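Local coordinates for methyltransferase domain-containing protein (Deinococcus radiodurans, PDB 3M33) that is of unknown function but may act as a methyltransferase on a substrate not yet identified, at residues A[60-63]-A[64-67]. Sequence-based numbering, arbitrary orientation.
Sequences GPDA and ARFG. With GOL (glycerol), chain L.
Asp62 OD1 lies 3.3 Å from Phe66 CE2, at the rim of the ring and in its plane, so the carboxylate meets aromatic C-H rather than the pi face. Both side chains have CG anti to their own carbonyl carbon (chi1 -79° and -68°), which sends them off the same side of the helix, one turn apart. Beneath them the backbone is tight: Phe66 N donates to Asp62 O at 2.8 Å, and Ala64 N to Gly60 O at 2.9 Å. Gly60 is the N-cap of this short helix, 61-66, which links strands 51-55 and 72-77 in a beta-alpha-beta unit; Gly60 and Ala63 fit a GxGxxA pattern, consistent with a Rossmann-type methyltransferase. Ala63 packs on Trp73, and Phe66 on Trp73 and Leu46. The Arg65 side is looser and exposed. Its extended chain brings one face of the guanidinium against Phe66 CZ, which lies 3.4 Å from the guanidinium plane and off toward the rim of that group. Arg65 NH1 and Asp62 OD1 are 4.2 Å apart, with OD1 well out of the guanidinium plane, so only their charges interact. O3 of a glycerol, probably from the crystallisation liquor, bridges them, accepting from NH1 (2.9 Å) and donating to OD1 (2.8 Å). The stronger partners lie elsewhere: Arg118 for Asp62, Asp39 for Arg65. With an alanine at Asp62, Arg118 would probably lose this salt-bridge mate and glycerol O3 its acceptor.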
loop_
_atom_site.group_PDB
_atom_site.type_symbol
_atom_site.label_atom_id
_atom_site.label_comp_id
_atom_site.label_asym_id
_atom_site.label_seq_id
_atom_site.Cartn_x
_atom_site.Cartn_y
_atom_site.Cartn_z
ATOM N N GLY A 60 8.971 6.499 -2.223
ATOM C CA GLY A 60 9.871 5.387 -2.509
ATOM C C GLY A 60 10.317 4.458 -1.378
ATOM O O GLY A 60 11.382 3.832 -1.471
ATOM N N PRO A 61 9.521 4.336 -0.307
ATOM C CA PRO A 61 10.084 3.491 0.753
ATOM C C PRO A 61 10.286 2.054 0.280
ATOM O O PRO A 61 11.289 1.432 0.632
ATOM C CB PRO A 61 9.018 3.537 1.869
ATOM C CG PRO A 61 7.702 3.961 1.164
ATOM C CD PRO A 61 8.195 4.891 0.040
ATOM N N ASP A 62 9.347 1.512 -0.492
ATOM C CA ASP A 62 9.503 0.130 -0.929
ATOM C C ASP A 62 10.495 0.015 -2.082
ATOM O O ASP A 62 11.248 -0.956 -2.166
ATOM C CB ASP A 62 8.153 -0.510 -1.281
ATOM C CG ASP A 62 7.377 -0.946 -0.047
ATOM O OD1 ASP A 62 7.998 -1.457 0.913
ATOM O OD2 ASP A 62 6.142 -0.776 -0.031
ATOM N N ALA A 63 10.501 1.001 -2.972
ATOM C CA ALA A 63 11.501 1.027 -4.024
ATOM C C ALA A 63 12.894 0.954 -3.395
ATOM O O ALA A 63 13.757 0.208 -3.852
ATOM C CB ALA A 63 11.353 2.297 -4.891
ATOM N N ALA A 64 13.110 1.713 -2.329
ATOM C CA ALA A 64 14.430 1.789 -1.726
ATOM C C ALA A 64 14.753 0.502 -1.013
ATOM O O ALA A 64 15.855 -0.003 -1.071
ATOM C CB ALA A 64 14.501 2.954 -0.748
ATOM N N ARG A 65 13.771 -0.029 -0.320
ATOM C CA ARG A 65 14.005 -1.180 0.518
ATOM C C ARG A 65 14.043 -2.540 -0.226
ATOM O O ARG A 65 14.840 -3.417 0.124
ATOM C CB ARG A 65 12.930 -1.158 1.598
ATOM C CG ARG A 65 12.846 -2.337 2.478
ATOM C CD ARG A 65 11.753 -2.103 3.494
ATOM N NE ARG A 65 11.413 -3.366 4.121
ATOM C CZ ARG A 65 10.237 -3.632 4.667
ATOM N NH1 ARG A 65 9.272 -2.719 4.663
ATOM N NH2 ARG A 65 10.034 -4.814 5.218
ATOM N N PHE A 66 13.190 -2.720 -1.237
ATOM C CA PHE A 66 13.094 -4.007 -1.946
ATOM C C PHE A 66 13.636 -3.913 -3.360
ATOM O O PHE A 66 14.000 -4.923 -3.961
ATOM C CB PHE A 66 11.640 -4.473 -2.053
ATOM C CG PHE A 66 11.027 -4.847 -0.751
ATOM C CD1 PHE A 66 11.219 -6.118 -0.220
ATOM C CD2 PHE A 66 10.257 -3.945 -0.052
ATOM C CE1 PHE A 66 10.635 -6.484 0.989
ATOM C CE2 PHE A 66 9.674 -4.297 1.174
ATOM C CZ PHE A 66 9.861 -5.567 1.688
ATOM N N GLY A 67 13.659 -2.699 -3.890
ATOM C CA GLY A 67 14.101 -2.433 -5.247
ATOM C C GLY A 67 15.426 -3.042 -5.685
ATOM O O GLY A 67 15.519 -3.578 -6.788
HETATM C C1 GOL L . 6.387 2.229 4.907
HETATM O O1 GOL L . 6.224 2.741 6.212
HETATM C C2 GOL L . 6.888 0.785 4.955
HETATM O O2 GOL L . 5.960 -0.032 5.649
HETATM C C3 GOL L . 7.113 0.259 3.534
HETATM O O3 GOL L . 8.440 -0.213 3.359
#